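Local coordinates for protein cytosolic IMP-GMP specific 5'-nucleotidase (PDB 4OHF) that probably hydrolyses the 5'-phosphate of nucleoside monophosphates such as IMP and GMP, as a magnesium-binding cytosolic nucleotidase of the HAD superfamily, at residues B[14-25]-B[203-211]; B[319-328]-B[423-434]. One frame throughout, in Å; residues are numbered along the deposited sequence.

Both contacts are parallel strand pairings in the same large mixed sheet of the HAD-like core, with centres about 14 Å apart. Across that sheet the order is 429-431, 319-323, 298-302, 19-22 and 204-208, so strand 298-302 lies between the two pairs. Side chains nevertheless bridge them directly: Leu22 CD2 packs on Leu434 CD1 at 3.8 Å, and Ile17 CD1 lies near Arg319 CG. Along the chain the contacts follow in series, contact 1 closing before contact 2 opens. Contact 1 carries Asp23 and Asp25 of the magnesium site, whereas contact 2 extends the sheet toward the helix 418-426, which holds Tyr421 of the GMP pocket.

Contact 1: B[14-25]-B[203-211]; sequences MRKIKLIGLDMD and KKIFILTNS. With MG (magnesium ion), chain J; PO4 (phosphate ion), chain H.
Leu19, Ile20, Gly21 and Leu22 pair with Lys204, Ile205, Phe206 and Ile207 as parallel strands. The backbone ladder runs from Lys204 N to Lys18 O at one end to Leu208 N on Leu22 O at the other, with Ile20 and Leu22 each both giving and accepting a bond.

Apolar contacts occupy both sheet faces. On one, Phe206 (chi1 68°, CG between its backbone N and carbonyl carbon) lays its ring over Gly21, whose CA sits 3.3 Å from the ring centroid in a CH-pi contact; Leu19 CB meets the ring edge at CE2. On the other, Leu22 CD1 packs on Ile205 CG2 at 3.7 Å.

Polar groups gather beyond the strand ends. At the strand starts, the Lys203 chain, bent at chi2, brings NZ to the carbonyls of Met14 and, weakly, Ile17. At the other end, magnesium is held by both carboxylate oxygens of Asp23, OD1 being 2.2 Å from the metal, by Asp25 O at 2.1 Å, a water and a phosphate oxygen; Asp303 completes the site. The phosphate O3 accepts from Asp25 N and from Thr209 OG1, 2.7 Å away, and O4 from Asn210 N. Thr209 OG1 also takes Ser211 N in an ST turn. Adjacent strand ends that present a DxD sequence and a threonine to metal and phosphate mark the first two HAD motifs.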
loop_
_atom_site.group_PDB
_atom_site.type_symbol
_atom_site.label_atom_id
_atom_site.label_comp_id
_atom_site.label_asym_id
_atom_site.label_seq_id
_atom_site.Cartn_x
_atom_site.Cartn_y
_atom_site.Cartn_z
ATOM N N MET B 14 -15.346 -6.320 -34.591
ATOM C CA MET B 14 -14.191 -5.989 -35.426
ATOM C C MET B 14 -14.474 -4.877 -36.432
ATOM O O MET B 14 -13.559 -4.172 -36.858
ATOM C CB MET B 14 -13.669 -7.222 -36.166
ATOM C CG MET B 14 -12.916 -8.218 -35.298
ATOM S SD MET B 14 -11.543 -7.524 -34.341
ATOM C CE MET B 14 -10.226 -7.547 -35.550
ATOM N N ARG B 15 -15.741 -4.727 -36.807
ATOM C CA ARG B 15 -16.155 -3.701 -37.757
ATOM C C ARG B 15 -15.791 -2.318 -37.235
ATOM O O ARG B 15 -15.392 -1.444 -38.004
ATOM C CB ARG B 15 -17.670 -3.785 -37.987
ATOM C CG ARG B 15 -18.274 -2.633 -38.796
ATOM C CD ARG B 15 -18.621 -3.037 -40.225
ATOM N NE ARG B 15 -19.539 -4.173 -40.270
ATOM C CZ ARG B 15 -20.025 -4.692 -41.396
ATOM N NH1 ARG B 15 -19.682 -4.168 -42.567
ATOM N NH2 ARG B 15 -20.836 -5.744 -41.354
ATOM N N LYS B 16 -15.915 -2.134 -35.923
ATOM C CA LYS B 16 -15.622 -0.849 -35.296
ATOM C C LYS B 16 -14.173 -0.674 -34.863
ATOM O O LYS B 16 -13.831 0.301 -34.195
ATOM C CB LYS B 16 -16.554 -0.619 -34.099
ATOM C CG LYS B 16 -18.029 -0.457 -34.472
ATOM C CD LYS B 16 -18.868 -0.041 -33.253
ATOM C CE LYS B 16 -20.361 0.140 -33.589
ATOM N NZ LYS B 16 -20.616 1.200 -34.627
ATOM N N ILE B 17 -13.324 -1.622 -35.240
ATOM C CA ILE B 17 -11.905 -1.553 -34.908
ATOM C C ILE B 17 -11.150 -0.950 -36.092
ATOM O O ILE B 17 -11.158 -1.502 -37.193
ATOM C CB ILE B 17 -11.330 -2.961 -34.598
ATOM C CG1 ILE B 17 -11.868 -3.453 -33.260
ATOM C CG2 ILE B 17 -9.802 -2.924 -34.578
ATOM C CD1 ILE B 17 -11.511 -2.562 -32.089
ATOM N N LYS B 18 -10.485 0.174 -35.859
ATOM C CA LYS B 18 -9.771 0.835 -36.939
ATOM C C LYS B 18 -8.301 0.452 -37.053
ATOM O O LYS B 18 -7.768 0.299 -38.154
ATOM C CB LYS B 18 -9.908 2.355 -36.801
ATOM C CG LYS B 18 -11.315 2.885 -37.014
ATOM C CD LYS B 18 -11.332 4.397 -36.819
ATOM C CE LYS B 18 -12.726 4.998 -36.997
ATOM N NZ LYS B 18 -12.726 6.456 -36.624
ATOM N N LEU B 19 -7.637 0.305 -35.917
ATOM C CA LEU B 19 -6.233 -0.066 -35.920
ATOM C C LEU B 19 -5.991 -1.342 -35.116
ATOM O O LEU B 19 -6.553 -1.528 -34.034
ATOM C CB LEU B 19 -5.383 1.065 -35.342
ATOM C CG LEU B 19 -5.359 2.397 -36.092
ATOM C CD1 LEU B 19 -5.862 3.513 -35.185
ATOM C CD2 LEU B 19 -3.937 2.698 -36.541
ATOM N N ILE B 20 -5.167 -2.227 -35.669
ATOM C CA ILE B 20 -4.794 -3.455 -34.991
ATOM C C ILE B 20 -3.288 -3.412 -34.700
ATOM O O ILE B 20 -2.466 -3.433 -35.615
ATOM C CB ILE B 20 -5.101 -4.692 -35.840
ATOM C CG1 ILE B 20 -6.607 -4.900 -35.930
ATOM C CG2 ILE B 20 -4.484 -5.905 -35.211
ATOM C CD1 ILE B 20 -7.003 -6.003 -36.870
ATOM N N GLY B 21 -2.947 -3.333 -33.420
ATOM C CA GLY B 21 -1.555 -3.297 -33.011
ATOM C C GLY B 21 -1.057 -4.702 -32.752
ATOM O O GLY B 21 -1.648 -5.445 -31.966
ATOM N N LEU B 22 0.033 -5.068 -33.417
ATOM C CA LEU B 22 0.583 -6.407 -33.261
ATOM C C LEU B 22 1.927 -6.456 -32.569
ATOM O O LEU B 22 2.844 -5.716 -32.912
ATOM C CB LEU B 22 0.733 -7.098 -34.623
ATOM C CG LEU B 22 -0.515 -7.273 -35.492
ATOM C CD1 LEU B 22 -0.116 -7.819 -36.873
ATOM C CD2 LEU B 22 -1.495 -8.202 -34.795
ATOM N N ASP B 23 2.020 -7.346 -31.593
ATOM C CA ASP B 23 3.247 -7.616 -30.861
ATOM C C ASP B 23 4.058 -8.385 -31.912
ATOM O O ASP B 23 3.488 -9.161 -32.663
ATOM C CB ASP B 23 2.888 -8.500 -29.662
ATOM C CG ASP B 23 4.085 -9.168 -29.022
ATOM O OD1 ASP B 23 4.761 -9.980 -29.682
ATOM O OD2 ASP B 23 4.339 -8.891 -27.837
ATOM N N MET B 24 5.365 -8.177 -31.994
ATOM C CA MET B 24 6.149 -8.891 -33.008
ATOM C C MET B 24 6.654 -10.284 -32.616
ATOM O O MET B 24 6.199 -11.289 -33.166
ATOM C CB MET B 24 7.337 -8.048 -33.476
ATOM C CG MET B 24 8.217 -8.780 -34.460
ATOM S SD MET B 24 9.650 -7.841 -35.075
ATOM C CE MET B 24 10.750 -7.912 -33.679
ATOM N N ASP B 25 7.596 -10.354 -31.685
ATOM C CA ASP B 25 8.142 -11.640 -31.283
ATOM C C ASP B 25 7.133 -12.528 -30.562
ATOM O O ASP B 25 6.719 -12.230 -29.450
ATOM C CB ASP B 25 9.393 -11.433 -30.422
ATOM C CG ASP B 25 10.541 -10.795 -31.201
ATOM O OD1 ASP B 25 11.030 -11.401 -32.181
ATOM O OD2 ASP B 25 10.952 -9.676 -30.838
ATOM N N LYS B 203 -8.472 -1.839 -42.881
ATOM C CA LYS B 203 -7.889 -1.987 -41.556
ATOM C C LYS B 203 -6.452 -1.462 -41.556
ATOM O O LYS B 203 -5.715 -1.658 -42.514
ATOM C CB LYS B 203 -7.875 -3.459 -41.174
ATOM C CG LYS B 203 -8.594 -3.794 -39.901
ATOM C CD LYS B 203 -10.079 -3.549 -40.020
ATOM C CE LYS B 203 -10.807 -4.110 -38.817
ATOM N NZ LYS B 203 -12.231 -3.694 -38.839
ATOM N N LYS B 204 -6.057 -0.784 -40.488
ATOM C CA LYS B 204 -4.691 -0.286 -40.385
ATOM C C LYS B 204 -3.968 -1.216 -39.421
ATOM O O LYS B 204 -4.485 -1.542 -38.363
ATOM C CB LYS B 204 -4.657 1.141 -39.843
ATOM C CG LYS B 204 -4.931 2.222 -40.872
ATOM C CD LYS B 204 -4.806 3.582 -40.199
ATOM C CE LYS B 204 -5.087 4.743 -41.139
ATOM N NZ LYS B 204 -5.026 6.040 -40.373
ATOM N N ILE B 205 -2.771 -1.644 -39.794
ATOM C CA ILE B 205 -2.021 -2.548 -38.948
ATOM C C ILE B 205 -0.689 -1.955 -38.537
ATOM O O ILE B 205 0.054 -1.446 -39.377
ATOM C CB ILE B 205 -1.790 -3.874 -39.691
ATOM C CG1 ILE B 205 -3.141 -4.440 -40.112
ATOM C CG2 ILE B 205 -1.039 -4.859 -38.803
ATOM C CD1 ILE B 205 -3.039 -5.639 -40.988
ATOM N N PHE B 206 -0.383 -2.012 -37.248
ATOM C CA PHE B 206 0.895 -1.501 -36.771
ATOM C C PHE B 206 1.592 -2.508 -35.865
ATOM O O PHE B 206 0.947 -3.339 -35.221
ATOM C CB PHE B 206 0.716 -0.138 -36.059
ATOM C CG PHE B 206 -0.030 -0.194 -34.742
ATOM C CD1 PHE B 206 0.665 -0.305 -33.527
ATOM C CD2 PHE B 206 -1.417 -0.029 -34.702
ATOM C CE1 PHE B 206 -0.014 -0.238 -32.295
ATOM C CE2 PHE B 206 -2.106 0.038 -33.474
ATOM C CZ PHE B 206 -1.398 -0.064 -32.269
ATOM N N ILE B 207 2.919 -2.441 -35.840
ATOM C CA ILE B 207 3.723 -3.311 -35.011
ATOM C C ILE B 207 4.101 -2.577 -33.731
ATOM O O ILE B 207 4.423 -1.389 -33.759
ATOM C CB ILE B 207 5.006 -3.730 -35.750
ATOM C CG1 ILE B 207 4.638 -4.623 -36.934
ATOM C CG2 ILE B 207 5.958 -4.470 -34.801
ATOM C CD1 ILE B 207 5.813 -5.054 -37.749
ATOM N N LEU B 208 4.055 -3.278 -32.607
ATOM C CA LEU B 208 4.414 -2.678 -31.322
ATOM C C LEU B 208 5.281 -3.731 -30.628
ATOM O O LEU B 208 4.770 -4.619 -29.933
ATOM C CB LEU B 208 3.151 -2.382 -30.503
ATOM C CG LEU B 208 3.278 -1.659 -29.162
ATOM C CD1 LEU B 208 3.810 -0.245 -29.389
ATOM C CD2 LEU B 208 1.917 -1.605 -28.475
ATOM N N THR B 209 6.594 -3.625 -30.836
ATOM C CA THR B 209 7.548 -4.583 -30.288
ATOM C C THR B 209 8.525 -4.028 -29.265
ATOM O O THR B 209 8.839 -2.845 -29.252
ATOM C CB THR B 209 8.393 -5.210 -31.417
ATOM O OG1 THR B 209 9.444 -5.988 -30.849
ATOM C CG2 THR B 209 9.023 -4.128 -32.293
ATOM N N ASN B 210 9.035 -4.894 -28.409
ATOM C CA ASN B 210 10.010 -4.461 -27.420
ATOM C C ASN B 210 11.434 -4.623 -27.986
ATOM O O ASN B 210 12.401 -4.238 -27.345
ATOM C CB ASN B 210 9.845 -5.268 -26.127
ATOM C CG ASN B 210 8.919 -4.594 -25.128
ATOM O OD1 ASN B 210 8.134 -3.715 -25.477
ATOM N ND2 ASN B 210 9.001 -5.011 -23.879
ATOM N N SER B 211 11.547 -5.195 -29.187
ATOM C CA SER B 211 12.840 -5.406 -29.846
ATOM C C SER B 211 13.221 -4.123 -30.541
ATOM O O SER B 211 12.347 -3.325 -30.885
ATOM C CB SER B 211 12.745 -6.510 -30.902
ATOM O OG SER B 211 12.409 -7.753 -30.311
HETATM MG MG MG J . 5.756 -10.988 -27.996
HETATM P P PO4 H . 7.969 -8.231 -28.755
HETATM O O1 PO4 H . 9.420 -8.321 -28.436
HETATM O O2 PO4 H . 7.280 -9.466 -28.328
HETATM O O3 PO4 H . 7.795 -8.052 -30.222
HETATM O O4 PO4 H . 7.377 -7.080 -28.027
HETATM O O HOH W 1 6.868 -10.869 -26.241
#

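Contact 2: B[319-328]-B[423-434]; sequences RTALVVEELG and VDRFACIYMEKL. With PO4 (phosphate ion), chain I.
A parallel strand pair on one flank of the HAD-like core sheet joins Leu322 to Tyr430 and Val323 to Met431. Four backbone bonds hold it: Cys428 N to Thr320 O, Leu322 N to Ile429 O at 3.0 Å, Met431 N to Leu322 O, and Val324 N to Met431 O. Leu322 thus bonds to the residues before and after Tyr430, as a parallel ladder requires.

Where helix 418-426 ends, Phe426 stands at about a right angle to Thr320 and offers it a ring face; Thr320 CB lies 4.0 Å from the ring centroid, 24° off the normal. The threonine hydroxyl turns to Phe426 O. Leu322, with CG anti to its backbone N (chi1 -160°), spreads its two methyls over the helix: CD1 reaches Phe426 CE1 at 3.8 Å and CD2 reaches Val423 CG2, while its CB rests 3.6 Å from Ala427 CB. On the other face, Val323 CG2 approaches Met431 CG, and Ala321 CB meets Ile429 CG1 at 3.8 Å. Leu327 CD1 comes to the edge of the Tyr430 ring at CD2.

At the start of strand 319-323 a phosphate ion lies in the plane of the Arg319 guanidinium, at its edge. NE donates to O1 and NH2 to O3, 2.8 Å away, and Thr320 N adds a second bond to O1 at 2.9 Å. Lys313 and Arg10 bind this ion too, as does Tyr113 of the second subunit.

Strand 319-323 is bonded on its far side to strand 298-302, Phe7 meets the Tyr430 ring, and Ile429 and Met431 pack on Leu437 of helix 434-438.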
loop_
_atom_site.group_PDB
_atom_site.type_symbol
_atom_site.label_atom_id
_atom_site.label_comp_id
_atom_site.label_asym_id
_atom_site.label_seq_id
_atom_site.Cartn_x
_atom_site.Cartn_y
_atom_site.Cartn_z
ATOM N N ARG B 319 -8.608 -2.263 -26.847
ATOM C CA ARG B 319 -9.105 -3.621 -26.751
ATOM C C ARG B 319 -7.867 -4.516 -26.812
ATOM O O ARG B 319 -6.972 -4.299 -27.635
ATOM C CB ARG B 319 -10.047 -3.934 -27.913
ATOM C CG ARG B 319 -11.234 -2.980 -28.000
ATOM C CD ARG B 319 -11.918 -2.836 -26.663
ATOM N NE ARG B 319 -12.417 -4.119 -26.184
ATOM C CZ ARG B 319 -13.480 -4.746 -26.677
ATOM N NH1 ARG B 319 -14.164 -4.195 -27.672
ATOM N NH2 ARG B 319 -13.846 -5.930 -26.186
ATOM N N THR B 320 -7.794 -5.505 -25.928
ATOM C CA THR B 320 -6.656 -6.416 -25.925
ATOM C C THR B 320 -7.055 -7.860 -26.253
ATOM O O THR B 320 -8.029 -8.392 -25.722
ATOM C CB THR B 320 -5.929 -6.391 -24.570
ATOM O OG1 THR B 320 -6.866 -6.656 -23.528
ATOM C CG2 THR B 320 -5.299 -5.043 -24.323
ATOM N N ALA B 321 -6.297 -8.481 -27.148
ATOM C CA ALA B 321 -6.540 -9.858 -27.545
ATOM C C ALA B 321 -5.265 -10.639 -27.261
ATOM O O ALA B 321 -4.198 -10.069 -27.075
ATOM C CB ALA B 321 -6.883 -9.928 -29.017
ATOM N N LEU B 322 -5.364 -11.950 -27.247
ATOM C CA LEU B 322 -4.206 -12.757 -26.935
ATOM C C LEU B 322 -4.025 -13.985 -27.833
ATOM O O LEU B 322 -4.983 -14.579 -28.334
ATOM C CB LEU B 322 -4.331 -13.201 -25.489
ATOM C CG LEU B 322 -3.095 -13.664 -24.756
ATOM C CD1 LEU B 322 -2.171 -12.490 -24.567
ATOM C CD2 LEU B 322 -3.516 -14.252 -23.402
ATOM N N VAL B 323 -2.769 -14.338 -28.048
ATOM C CA VAL B 323 -2.415 -15.513 -28.819
ATOM C C VAL B 323 -1.763 -16.434 -27.780
ATOM O O VAL B 323 -0.822 -16.029 -27.095
ATOM C CB VAL B 323 -1.410 -15.156 -29.930
ATOM C CG1 VAL B 323 -0.559 -16.345 -30.257
ATOM C CG2 VAL B 323 -2.147 -14.707 -31.171
ATOM N N VAL B 324 -2.292 -17.643 -27.622
ATOM C CA VAL B 324 -1.728 -18.600 -26.670
ATOM C C VAL B 324 -1.232 -19.834 -27.425
ATOM O O VAL B 324 -1.988 -20.766 -27.694
ATOM C CB VAL B 324 -2.766 -19.019 -25.628
ATOM C CG1 VAL B 324 -2.126 -19.886 -24.568
ATOM C CG2 VAL B 324 -3.379 -17.789 -24.999
ATOM N N GLU B 325 0.049 -19.819 -27.770
ATOM C CA GLU B 325 0.680 -20.902 -28.513
ATOM C C GLU B 325 0.353 -22.297 -27.982
ATOM O O GLU B 325 0.102 -23.208 -28.767
ATOM C CB GLU B 325 2.201 -20.691 -28.526
ATOM C CG GLU B 325 3.011 -21.859 -29.087
ATOM C CD GLU B 325 3.323 -21.719 -30.567
ATOM O OE1 GLU B 325 4.463 -21.301 -30.889
ATOM O OE2 GLU B 325 2.439 -22.018 -31.412
ATOM N N GLU B 326 0.347 -22.467 -26.660
ATOM C CA GLU B 326 0.081 -23.774 -26.064
ATOM C C GLU B 326 -1.301 -24.370 -26.314
ATOM O O GLU B 326 -1.504 -25.560 -26.083
ATOM C CB GLU B 326 0.347 -23.743 -24.560
ATOM C CG GLU B 326 1.792 -23.461 -24.198
ATOM C CD GLU B 326 2.146 -21.987 -24.209
ATOM O OE1 GLU B 326 1.333 -21.175 -24.704
ATOM O OE2 GLU B 326 3.252 -21.641 -23.719
ATOM N N LEU B 327 -2.255 -23.568 -26.762
ATOM C CA LEU B 327 -3.582 -24.097 -27.058
ATOM C C LEU B 327 -3.447 -25.253 -28.028
ATOM O O LEU B 327 -4.261 -26.166 -28.025
ATOM C CB LEU B 327 -4.457 -23.040 -27.718
ATOM C CG LEU B 327 -5.415 -22.226 -26.867
ATOM C CD1 LEU B 327 -6.168 -21.288 -27.802
ATOM C CD2 LEU B 327 -6.369 -23.142 -26.118
ATOM N N GLY B 328 -2.423 -25.191 -28.874
ATOM C CA GLY B 328 -2.194 -26.247 -29.844
ATOM C C GLY B 328 -2.284 -27.614 -29.182
ATOM O O GLY B 328 -3.227 -28.390 -29.417
ATOM N N VAL B 423 -6.101 -15.112 -18.682
ATOM C CA VAL B 423 -6.480 -15.052 -20.089
ATOM C C VAL B 423 -7.881 -14.444 -20.217
ATOM O O VAL B 423 -8.115 -13.548 -21.024
ATOM C CB VAL B 423 -6.467 -16.456 -20.732
ATOM C CG1 VAL B 423 -7.216 -16.444 -22.051
ATOM C CG2 VAL B 423 -5.037 -16.884 -20.968
ATOM N N ASP B 424 -8.804 -14.932 -19.398
ATOM C CA ASP B 424 -10.160 -14.434 -19.432
ATOM C C ASP B 424 -10.261 -12.944 -19.095
ATOM O O ASP B 424 -11.059 -12.232 -19.696
ATOM C CB ASP B 424 -11.034 -15.238 -18.464
ATOM C CG ASP B 424 -12.510 -14.890 -18.586
ATOM O OD1 ASP B 424 -13.027 -14.905 -19.724
ATOM O OD2 ASP B 424 -13.157 -14.603 -17.554
ATOM N N ARG B 425 -9.458 -12.466 -18.146
ATOM C CA ARG B 425 -9.535 -11.065 -17.740
ATOM C C ARG B 425 -8.822 -10.101 -18.685
ATOM O O ARG B 425 -9.224 -8.946 -18.834
ATOM C CB ARG B 425 -8.976 -10.887 -16.328
ATOM C CG ARG B 425 -9.239 -9.511 -15.725
ATOM C CD ARG B 425 -8.303 -9.226 -14.564
ATOM N NE ARG B 425 -8.926 -8.437 -13.494
ATOM C CZ ARG B 425 -9.526 -7.263 -13.672
ATOM N NH1 ARG B 425 -9.603 -6.715 -14.892
ATOM N NH2 ARG B 425 -10.033 -6.631 -12.622
ATOM N N PHE B 426 -7.772 -10.581 -19.333
ATOM C CA PHE B 426 -7.009 -9.744 -20.232
ATOM C C PHE B 426 -7.424 -9.814 -21.690
ATOM O O PHE B 426 -7.361 -8.814 -22.389
ATOM C CB PHE B 426 -5.520 -10.080 -20.097
ATOM C CG PHE B 426 -4.642 -9.389 -21.106
ATOM C CD1 PHE B 426 -4.502 -9.899 -22.398
ATOM C CD2 PHE B 426 -3.951 -8.229 -20.769
ATOM C CE1 PHE B 426 -3.686 -9.257 -23.333
ATOM C CE2 PHE B 426 -3.134 -7.579 -21.694
ATOM C CZ PHE B 426 -3.000 -8.092 -22.975
ATOM N N ALA B 427 -7.840 -10.979 -22.160
ATOM C CA ALA B 427 -8.196 -11.110 -23.566
ATOM C C ALA B 427 -9.671 -11.178 -23.864
ATOM O O ALA B 427 -10.376 -12.007 -23.297
ATOM C CB ALA B 427 -7.518 -12.350 -24.167
ATOM N N CYS B 428 -10.135 -10.325 -24.776
ATOM C CA CYS B 428 -11.540 -10.360 -25.148
ATOM C C CYS B 428 -11.686 -11.593 -26.035
ATOM O O CYS B 428 -12.725 -12.241 -26.049
ATOM C CB CYS B 428 -11.955 -9.063 -25.864
ATOM S SG CYS B 428 -10.979 -8.564 -27.292
ATOM N N ILE B 429 -10.615 -11.924 -26.752
ATOM C CA ILE B 429 -10.581 -13.116 -27.605
ATOM C C ILE B 429 -9.153 -13.639 -27.618
ATOM O O ILE B 429 -8.197 -12.883 -27.389
ATOM C CB ILE B 429 -11.001 -12.832 -29.082
ATOM C CG1 ILE B 429 -9.948 -11.974 -29.775
ATOM C CG2 ILE B 429 -12.339 -12.145 -29.119
ATOM C CD1 ILE B 429 -10.155 -11.830 -31.237
ATOM N N TYR B 430 -9.013 -14.937 -27.854
ATOM C CA TYR B 430 -7.706 -15.560 -27.921
ATOM C C TYR B 430 -7.734 -16.723 -28.906
ATOM O O TYR B 430 -8.776 -17.295 -29.180
ATOM C CB TYR B 430 -7.240 -16.010 -26.539
ATOM C CG TYR B 430 -8.134 -16.993 -25.834
ATOM C CD1 TYR B 430 -9.287 -16.566 -25.192
ATOM C CD2 TYR B 430 -7.806 -18.357 -25.781
ATOM C CE1 TYR B 430 -10.099 -17.457 -24.509
ATOM C CE2 TYR B 430 -8.604 -19.256 -25.100
ATOM C CZ TYR B 430 -9.752 -18.797 -24.466
ATOM O OH TYR B 430 -10.573 -19.673 -23.797
ATOM N N MET B 431 -6.576 -17.040 -29.468
ATOM C CA MET B 431 -6.471 -18.095 -30.457
ATOM C C MET B 431 -5.074 -18.687 -30.345
ATOM O O MET B 431 -4.207 -18.106 -29.710
ATOM C CB MET B 431 -6.691 -17.508 -31.857
ATOM C CG MET B 431 -5.820 -16.263 -32.223
ATOM S SD MET B 431 -6.417 -14.593 -31.685
ATOM C CE MET B 431 -8.062 -14.882 -31.618
ATOM N N GLU B 432 -4.847 -19.845 -30.945
ATOM C CA GLU B 432 -3.524 -20.428 -30.863
ATOM C C GLU B 432 -2.501 -19.588 -31.618
ATOM O O GLU B 432 -1.346 -19.511 -31.206
ATOM C CB GLU B 432 -3.532 -21.846 -31.410
ATOM C CG GLU B 432 -2.146 -22.375 -31.704
ATOM C CD GLU B 432 -2.182 -23.653 -32.512
ATOM O OE1 GLU B 432 -3.117 -23.802 -33.333
ATOM O OE2 GLU B 432 -1.273 -24.492 -32.342
ATOM N N LYS B 433 -2.907 -18.970 -32.725
ATOM C CA LYS B 433 -1.991 -18.131 -33.496
ATOM C C LYS B 433 -2.718 -17.059 -34.307
ATOM O O LYS B 433 -3.879 -17.207 -34.674
ATOM C CB LYS B 433 -1.116 -18.996 -34.425
ATOM C CG LYS B 433 -1.887 -19.822 -35.446
ATOM C CD LYS B 433 -0.944 -20.594 -36.345
ATOM C CE LYS B 433 -1.717 -21.436 -37.336
ATOM N NZ LYS B 433 -2.688 -22.268 -36.578
ATOM N N LEU B 434 -2.012 -15.977 -34.587
ATOM C CA LEU B 434 -2.550 -14.836 -35.313
ATOM C C LEU B 434 -3.311 -15.123 -36.615
ATOM O O LEU B 434 -4.348 -14.491 -36.885
ATOM C CB LEU B 434 -1.413 -13.864 -35.591
ATOM C CG LEU B 434 -1.747 -12.534 -36.248
ATOM C CD1 LEU B 434 -2.728 -11.710 -35.373
ATOM C CD2 LEU B 434 -0.444 -11.792 -36.432
HETATM P P PO4 I . -11.062 -6.089 -23.610
HETATM O O1 PO4 I . -10.463 -5.725 -24.919
HETATM O O2 PO4 I . -10.378 -7.289 -23.069
HETATM O O3 PO4 I . -12.504 -6.381 -23.792
HETATM O O4 PO4 I . -10.907 -4.964 -22.657
#